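Local coordinates for 3-hydroxyisobutyrate dehydrogenase (Thermus thermophilus, PDB 2CVZ), which catalyses the NADP-dependent oxidation of 3-hydroxyisobutyrate, a step of valine catabolism, and binds NADPH, at residues Gly92-Ser97 with Gly161-Ala166; Glu261-Glu266 with Val274-Leu279; Ala5-Gly10 with Leu27-Thr32. One frame throughout, in Å; residues are numbered along the deposited sequence.

Contact 1: residues Gly92-Ser97 with Gly161-Ala166; sequences GEPEAS and GHAVKA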
# COMPACT_ATOMS: atom_id res chain seq x y z
N GLY C 92 -4.28 -0.06 26.29
CA GLY C 92 -2.88 -0.40 26.51
C GLY C 92 -2.26 -1.51 25.69
O GLY C 92 -2.87 -2.06 24.78
N GLU C 93 -1.01 -1.82 26.03
CA GLU C 93 -0.23 -2.85 25.35
C GLU C 93 -0.39 -4.19 26.05
O GLU C 93 -0.19 -4.30 27.26
CB GLU C 93 1.25 -2.45 25.34
CG GLU C 93 1.54 -1.17 24.59
CD GLU C 93 2.98 -0.72 24.77
OE1 GLU C 93 3.88 -1.58 24.68
OE2 GLU C 93 3.20 0.49 24.98
N PRO C 94 -0.74 -5.24 25.29
CA PRO C 94 -0.93 -6.58 25.85
C PRO C 94 0.22 -7.09 26.71
O PRO C 94 0.02 -7.44 27.88
CB PRO C 94 -1.15 -7.44 24.61
CG PRO C 94 -1.88 -6.50 23.69
CD PRO C 94 -1.07 -5.23 23.85
N GLU C 95 1.43 -7.13 26.15
CA GLU C 95 2.58 -7.64 26.89
C GLU C 95 2.96 -6.82 28.12
O GLU C 95 3.15 -7.37 29.20
CB GLU C 95 3.79 -7.77 25.96
CG GLU C 95 4.83 -8.75 26.47
CD GLU C 95 4.23 -10.10 26.82
OE1 GLU C 95 3.52 -10.68 25.97
OE2 GLU C 95 4.45 -10.57 27.96
N ALA C 96 3.07 -5.50 27.96
CA ALA C 96 3.42 -4.64 29.08
C ALA C 96 2.37 -4.75 30.17
O ALA C 96 2.68 -4.64 31.36
CB ALA C 96 3.54 -3.19 28.61
N SER C 97 1.12 -4.98 29.78
CA SER C 97 0.04 -5.10 30.74
C SER C 97 0.15 -6.41 31.51
O SER C 97 -0.19 -6.46 32.69
CB SER C 97 -1.32 -5.01 30.04
OG SER C 97 -1.51 -3.71 29.51
N GLY C 161 -7.97 -8.16 26.08
CA GLY C 161 -8.85 -7.02 25.95
C GLY C 161 -8.17 -5.92 25.16
O GLY C 161 -8.75 -5.35 24.23
N HIS C 162 -6.93 -5.61 25.52
CA HIS C 162 -6.16 -4.58 24.83
C HIS C 162 -5.96 -4.95 23.37
O HIS C 162 -5.96 -4.09 22.50
CB HIS C 162 -4.79 -4.40 25.49
CG HIS C 162 -4.85 -3.77 26.85
ND1 HIS C 162 -5.62 -2.66 27.13
CD2 HIS C 162 -4.21 -4.09 28.00
CE1 HIS C 162 -5.45 -2.32 28.39
NE2 HIS C 162 -4.60 -3.16 28.95
N ALA C 163 -5.78 -6.24 23.11
CA ALA C 163 -5.57 -6.72 21.75
C ALA C 163 -6.80 -6.50 20.89
O ALA C 163 -6.70 -6.00 19.77
CB ALA C 163 -5.20 -8.20 21.77
N VAL C 164 -7.97 -6.87 21.41
CA VAL C 164 -9.21 -6.69 20.66
C VAL C 164 -9.47 -5.20 20.44
O VAL C 164 -9.96 -4.80 19.38
CB VAL C 164 -10.41 -7.31 21.40
CG1 VAL C 164 -11.71 -6.97 20.69
CG2 VAL C 164 -10.24 -8.82 21.48
N LYS C 165 -9.15 -4.38 21.43
CA LYS C 165 -9.36 -2.94 21.32
C LYS C 165 -8.49 -2.38 20.20
O LYS C 165 -8.96 -1.59 19.39
CB LYS C 165 -9.02 -2.24 22.64
CG LYS C 165 -9.04 -0.71 22.57
CD LYS C 165 -10.39 -0.15 22.11
CE LYS C 165 -10.36 1.38 22.05
NZ LYS C 165 -11.62 1.95 21.49
N ALA C 166 -7.23 -2.80 20.16
CA ALA C 166 -6.31 -2.32 19.14
C ALA C 166 -6.80 -2.68 17.75
O ALA C 166 -6.77 -1.85 16.84
CB ALA C 166 -4.91 -2.90 19.38
O HOH W 1 -5.28 -1.41 23.27
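H162, near the start of the long helix 160-188, lays its imidazole against G92 and S97, where the loop after strand 85-88 of the Rossmann-type domain turns into helix 94-105. The contact therefore ties the nucleotide-binding domain to the helix that leads into the C-terminal part of the chain. Apolar contact comes first: G92 CA sits over one face of the H162 ring, a CH-pi contact 3.7 Å from the centroid and 16° off the ring normal. At the next residue of the helix, P94 CG packs on A163 CB at 4.2 Å. The ring reaches this place because H162 CG lies anti to the carbonyl carbon (chi1 -70°), beside its own backbone N.

Of the polar atoms, G92 N and H162 ND1 are 3.0 Å apart, while H162 NE2 is hydrogen-bonded to Y111 OH. An alanine in place of H162 would probably leave Y111 without this partner and open a gap beneath G92 CA. S97 OG turns back on its own helix start, where E93 holds the N-cap position; E93 O accepts from both S97 N and S97 OG, the hydroxyl at 2.7 Å and above the carbonyl plane. A water completes the joint, donating to G92 O and to H162 O, 2.9 Å from each.

Contact 2: residues Glu261-Glu266 with Val274-Leu279; sequences EMAKRE and VEALRL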
# COMPACT_ATOMS: atom_id res chain seq x y z
N GLU C 261 0.02 8.00 10.36
CA GLU C 261 1.24 8.61 10.89
C GLU C 261 1.46 9.90 10.11
O GLU C 261 1.85 10.92 10.67
CB GLU C 261 2.44 7.68 10.71
CG GLU C 261 3.75 8.29 11.25
CD GLU C 261 3.81 8.34 12.77
OE1 GLU C 261 4.32 9.34 13.31
OE2 GLU C 261 3.37 7.38 13.42
N MSE C 262 1.21 9.84 8.80
CA MSE C 262 1.37 11.01 7.93
C MSE C 262 0.44 12.11 8.42
O MSE C 262 0.85 13.27 8.54
CB MSE C 262 0.98 10.67 6.49
CG MSE C 262 1.83 9.62 5.82
SE MSE C 262 1.12 9.26 4.07
CE MSE C 262 2.26 7.76 3.59
N ALA C 263 -0.81 11.75 8.68
CA ALA C 263 -1.77 12.73 9.16
C ALA C 263 -1.28 13.36 10.47
O ALA C 263 -1.35 14.57 10.64
CB ALA C 263 -3.13 12.07 9.36
N LYS C 264 -0.78 12.52 11.37
CA LYS C 264 -0.29 13.00 12.66
C LYS C 264 0.87 13.97 12.49
O LYS C 264 0.96 14.98 13.19
CB LYS C 264 0.15 11.82 13.53
CG LYS C 264 0.74 12.22 14.87
CD LYS C 264 1.40 11.04 15.56
CE LYS C 264 2.12 11.47 16.83
NZ LYS C 264 2.90 10.35 17.43
N ARG C 265 1.77 13.66 11.57
CA ARG C 265 2.93 14.50 11.33
C ARG C 265 2.54 15.83 10.69
O ARG C 265 3.19 16.85 10.92
CB ARG C 265 3.94 13.77 10.45
CG ARG C 265 4.34 12.41 10.98
CD ARG C 265 5.76 12.37 11.51
NE ARG C 265 6.06 11.10 12.17
CZ ARG C 265 7.27 10.74 12.59
NH1 ARG C 265 8.31 11.55 12.41
NH2 ARG C 265 7.44 9.59 13.22
N GLU C 266 1.48 15.81 9.90
CA GLU C 266 1.02 17.01 9.20
C GLU C 266 0.06 17.89 10.00
O GLU C 266 0.12 19.12 9.90
CB GLU C 266 0.35 16.62 7.88
CG GLU C 266 1.31 16.06 6.84
CD GLU C 266 2.21 17.14 6.26
OE1 GLU C 266 3.20 16.78 5.58
OE2 GLU C 266 1.93 18.34 6.47
N VAL C 274 -10.63 12.31 13.56
CA VAL C 274 -11.37 12.47 12.32
C VAL C 274 -10.76 13.56 11.44
O VAL C 274 -10.99 13.59 10.23
CB VAL C 274 -12.85 12.79 12.61
CG1 VAL C 274 -13.61 13.01 11.30
CG2 VAL C 274 -13.47 11.65 13.39
N GLU C 275 -9.97 14.45 12.03
CA GLU C 275 -9.33 15.51 11.26
C GLU C 275 -8.28 14.93 10.31
O GLU C 275 -7.73 15.64 9.47
CB GLU C 275 -8.70 16.55 12.19
CG GLU C 275 -9.71 17.53 12.75
CD GLU C 275 -9.08 18.65 13.55
OE1 GLU C 275 -8.89 18.47 14.77
OE2 GLU C 275 -8.77 19.70 12.95
N ALA C 276 -8.01 13.64 10.44
CA ALA C 276 -7.05 13.00 9.55
C ALA C 276 -7.52 13.21 8.11
O ALA C 276 -6.71 13.31 7.19
CB ALA C 276 -6.93 11.50 9.87
N LEU C 277 -8.83 13.29 7.93
CA LEU C 277 -9.40 13.48 6.60
C LEU C 277 -9.04 14.86 6.03
O LEU C 277 -9.12 15.07 4.82
CB LEU C 277 -10.92 13.28 6.63
CG LEU C 277 -11.39 11.85 6.32
CD1 LEU C 277 -10.71 10.87 7.25
CD2 LEU C 277 -12.90 11.75 6.44
N ARG C 278 -8.66 15.79 6.90
CA ARG C 278 -8.27 17.12 6.44
C ARG C 278 -7.06 17.00 5.52
O ARG C 278 -6.89 17.82 4.61
CB ARG C 278 -7.90 18.02 7.62
CG ARG C 278 -9.07 18.64 8.38
CD ARG C 278 -8.52 19.59 9.44
NE ARG C 278 -9.55 20.25 10.24
CZ ARG C 278 -10.34 21.22 9.81
NH1 ARG C 278 -10.25 21.66 8.56
NH2 ARG C 278 -11.23 21.76 10.63
N LEU C 279 -6.23 16.00 5.75
CA LEU C 279 -5.05 15.78 4.92
C LEU C 279 -5.47 15.44 3.50
O LEU C 279 -4.86 15.89 2.53
CB LEU C 279 -4.18 14.65 5.50
CG LEU C 279 -2.88 14.34 4.75
CD1 LEU C 279 -2.06 15.62 4.58
CD2 LEU C 279 -2.10 13.29 5.51
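L279 sets its CG anti to the backbone N (chi1 -178°), which carries both methyls across to A263 and E266, and E266 swings its CG beside its own backbone N (chi1 -69°) to meet one of them. This is a helix-helix contact in the all-helical C-terminal part of the chain: helix 251-267 ends, a short connection follows, and helix 276-284 packs back against it. The backbones come nearest at two alanines, A263 and A276, whose CA atoms are 5.3 Å apart. Their small side chains permit that approach, with A263 CB and A276 CB 3.9 Å from each other.

L279 does most of the remaining work. Its CD2 lies against the backbone of the facing helix, 3.7 Å from A263 CA, and also touches CB of selenomethionine M262, whose extended chain then leads away to pack on M262 of the third subunit. L279 CD1 meets E266 CG at 4.1 Å, the two side chains crossing at about a right angle. E266 bends at chi2, and its carboxylate is held by charge: OE2 pairs with R282 of the same chain, and OE1 with R282 of the third subunit. The apolar seam thus borders directly on a subunit interface.

No hydrogen bond joins the two segments, but each holds a salt bridge of its own. R278 NE bonds E275 OE2 at 2.9 Å, while the R278 side chain also makes a cation-pi contact with F223. R265, which has a second partner in E246 of the fourth subunit, reaches E261 OE1 through NE at 2.7 Å, with the carboxylate oxygen close to the guanidinium plane and met on its anti side.

Contact 3: residues Ala5-Gly10 with Leu27-Thr32; sequences AFIGLG and LVWNRT. With NDP (NADPH dihydro-nicotinamide-adenine-dinucleotide phosphate), chain G.
A5-I7 and L27-W29 run parallel, 11° apart and in register as neighbouring strands, joined by F6 N to L27 O, W29 N to F6 O, and G8 N to W29 O. I7 and W29 share the face that also carries A5 and L27; I7 CG2 comes in at the edge of the indole, 3.7 Å from W29 CE3. On the face of F6 and V28, the side chains of L9 and V28 cross at about a right angle, L9 CD1 lying 4.1 Å from V28 CB.

Beyond the strands the chain becomes a cofactor site. G8, with positive phi, turns the first segment, and L9 centres an inverse gamma turn; a side chain on G10 would run into NADPH O5B. N30 has its CG anti to the backbone N (chi1 -170°), bringing the amide between the turn and the nucleotide. N30 OD1 accepts from L9 N at 3.0 Å, a donor well above the amide carbonyl plane, and from the ribose hydroxyl O3B at 2.8 Å. N30 ND2 is held by T32 O and by phosphate oxygen O2X, which fixes the amide's rotation.

The 2'-phosphate that distinguishes NADPH from NADH is gripped further. R31 NE meets O1X almost straight on, at 177°, R31 NH2 donates to O3X at 2.9 Å, and the guanidinium also lays one face over adenine N7A. T32 OG1 donates to O1X at 2.7 Å.

The pair belongs to the first beta-alpha-beta unit of the Rossmann fold, its crossover being helix 13-23. That helix covers F6 and L9 through M16, A17 and L20, helix 34-43 packs on L9 and N30, and strand 58-61 bonds along the far edge of A5-I7.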
# COMPACT_ATOMS: atom_id res chain seq x y z
N ALA C 5 -12.47 3.85 43.07
CA ALA C 5 -11.68 5.04 42.81
C ALA C 5 -11.34 5.10 41.33
O ALA C 5 -11.24 4.07 40.68
CB ALA C 5 -10.40 5.01 43.64
N PHE C 6 -11.18 6.32 40.81
CA PHE C 6 -10.86 6.48 39.40
C PHE C 6 -9.65 7.39 39.24
O PHE C 6 -9.56 8.45 39.88
CB PHE C 6 -12.05 7.08 38.65
CG PHE C 6 -12.04 6.80 37.18
CD1 PHE C 6 -12.81 5.76 36.65
CD2 PHE C 6 -11.24 7.54 36.31
CE1 PHE C 6 -12.78 5.47 35.28
CE2 PHE C 6 -11.20 7.26 34.94
CZ PHE C 6 -11.98 6.22 34.43
N ILE C 7 -8.72 6.97 38.39
CA ILE C 7 -7.51 7.74 38.12
C ILE C 7 -7.48 8.15 36.65
O ILE C 7 -7.59 7.29 35.77
CB ILE C 7 -6.24 6.92 38.43
CG1 ILE C 7 -6.18 6.59 39.92
CG2 ILE C 7 -5.01 7.68 37.98
CD1 ILE C 7 -5.07 5.62 40.29
N GLY C 8 -7.32 9.44 36.39
CA GLY C 8 -7.27 9.92 35.02
C GLY C 8 -8.62 10.43 34.55
O GLY C 8 -9.36 9.72 33.87
N LEU C 9 -8.93 11.67 34.90
CA LEU C 9 -10.20 12.28 34.51
C LEU C 9 -10.08 13.03 33.19
O LEU C 9 -10.23 14.25 33.14
CB LEU C 9 -10.68 13.22 35.62
CG LEU C 9 -10.72 12.59 37.02
CD1 LEU C 9 -11.13 13.64 38.04
CD2 LEU C 9 -11.70 11.42 37.02
N GLY C 10 -9.81 12.30 32.11
CA GLY C 10 -9.67 12.92 30.81
C GLY C 10 -10.96 12.95 30.02
O GLY C 10 -12.05 12.89 30.59
N LEU C 27 -13.83 7.78 44.93
CA LEU C 27 -12.69 8.66 45.14
C LEU C 27 -12.08 8.91 43.77
O LEU C 27 -11.97 8.00 42.95
CB LEU C 27 -11.65 7.98 46.04
CG LEU C 27 -12.08 7.47 47.41
CD1 LEU C 27 -10.85 6.98 48.16
CD2 LEU C 27 -12.78 8.58 48.20
N VAL C 28 -11.70 10.15 43.49
CA VAL C 28 -11.09 10.46 42.21
C VAL C 28 -9.81 11.27 42.36
O VAL C 28 -9.65 12.05 43.30
CB VAL C 28 -12.06 11.25 41.28
CG1 VAL C 28 -13.24 10.37 40.90
CG2 VAL C 28 -12.53 12.52 41.96
N TRP C 29 -8.89 11.05 41.42
CA TRP C 29 -7.62 11.77 41.41
C TRP C 29 -7.23 12.04 39.98
O TRP C 29 -7.49 11.23 39.09
CB TRP C 29 -6.52 10.95 42.08
CG TRP C 29 -5.18 11.63 42.02
CD1 TRP C 29 -4.68 12.54 42.90
CD2 TRP C 29 -4.19 11.49 40.99
NE1 TRP C 29 -3.43 12.97 42.49
CE2 TRP C 29 -3.11 12.34 41.31
CE3 TRP C 29 -4.10 10.72 39.81
CZ2 TRP C 29 -1.97 12.45 40.51
CZ3 TRP C 29 -2.96 10.83 39.02
CH2 TRP C 29 -1.91 11.69 39.37
N ASN C 30 -6.61 13.20 39.76
CA ASN C 30 -6.15 13.59 38.44
C ASN C 30 -4.88 14.40 38.60
O ASN C 30 -4.75 15.18 39.55
CB ASN C 30 -7.21 14.42 37.72
CG ASN C 30 -6.88 14.64 36.25
OD1 ASN C 30 -6.81 13.69 35.47
ND2 ASN C 30 -6.67 15.90 35.87
N ARG C 31 -3.93 14.22 37.69
CA ARG C 31 -2.66 14.94 37.72
C ARG C 31 -2.95 16.43 37.87
O ARG C 31 -2.39 17.09 38.75
CB ARG C 31 -1.88 14.67 36.43
CG ARG C 31 -0.56 15.39 36.34
CD ARG C 31 0.19 14.96 35.09
NE ARG C 31 -0.58 15.18 33.87
CZ ARG C 31 -0.11 15.00 32.64
NH1 ARG C 31 1.14 14.61 32.47
NH2 ARG C 31 -0.89 15.22 31.59
N THR C 32 -3.80 16.95 37.00
CA THR C 32 -4.21 18.35 37.06
C THR C 32 -5.39 18.30 38.02
O THR C 32 -6.54 18.12 37.60
CB THR C 32 -4.67 18.87 35.69
OG1 THR C 32 -3.59 18.76 34.75
CG2 THR C 32 -5.11 20.33 35.78
PA NDP G . -7.10 12.56 27.49
O1A NDP G . -8.31 13.35 27.44
O2A NDP G . -5.83 12.97 26.81
O5B NDP G . -6.81 12.32 29.09
C5B NDP G . -5.64 11.60 29.49
C4B NDP G . -5.74 11.58 31.01
O4B NDP G . -4.54 10.91 31.48
C3B NDP G . -5.81 12.90 31.71
O3B NDP G . -6.68 12.78 32.87
C2B NDP G . -4.43 13.18 32.14
O2B NDP G . -4.22 14.12 33.20
C1B NDP G . -3.93 11.79 32.40
N9A NDP G . -2.45 11.69 32.31
C8A NDP G . -1.61 11.91 31.19
N7A NDP G . -0.35 11.72 31.51
C5A NDP G . -0.32 11.37 32.83
C6A NDP G . 0.70 11.05 33.75
N6A NDP G . 1.98 11.04 33.35
N1A NDP G . 0.38 10.75 35.03
C2A NDP G . -0.91 10.76 35.42
N3A NDP G . -1.96 11.05 34.64
C4A NDP G . -1.59 11.35 33.34
O3 NDP G . -7.39 11.08 27.06
PN NDP G . -8.66 10.23 26.58
O1N NDP G . -9.15 10.85 25.35
O2N NDP G . -9.52 10.17 27.81
O5D NDP G . -7.99 8.79 26.39
C5D NDP G . -7.46 8.02 27.52
C4D NDP G . -7.38 6.54 27.06
O4D NDP G . -8.66 6.17 26.55
C3D NDP G . -6.41 6.35 25.88
O3D NDP G . -5.70 5.12 26.05
C2D NDP G . -7.30 6.39 24.66
O2D NDP G . -6.62 5.79 23.57
C1D NDP G . -8.52 5.58 25.26
N1N NDP G . -9.82 5.78 24.54
C2N NDP G . -10.16 7.10 24.12
C3N NDP G . -11.43 7.25 23.43
C7N NDP G . -11.87 8.57 22.97
O7N NDP G . -12.76 8.74 22.12
N7N NDP G . -11.30 9.69 23.48
C4N NDP G . -12.23 6.12 23.24
C5N NDP G . -11.88 4.86 23.66
C6N NDP G . -10.68 4.70 24.31
P2B NDP G . -4.25 15.66 33.01
O1X NDP G . -3.40 16.14 34.12
O2X NDP G . -5.66 16.13 33.09
O3X NDP G . -3.64 16.03 31.65

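How the contacts relate
All three contacts are largely buried, yet they differ in chemistry and do not touch. Contact 3 lies wholly in the nucleotide-binding domain, where strand-to-strand hydrogen bonds pass into a polar, charged cofactor site. Contact 1 joins that domain to helix 160-188 through an imidazole and a water; K165 in its second segment also touches NADPH. Contact 2, in the C-terminal helices, is apolar between its segments, with some of the charged groups at its margin (R265, E266) bound to other subunits. Helix 229-243 packs on both contacts 1 and 2, whose centres are about 24 Å apart; the centres of contacts 2 and 3, about 30 Å apart, are the farthest of the three pairs.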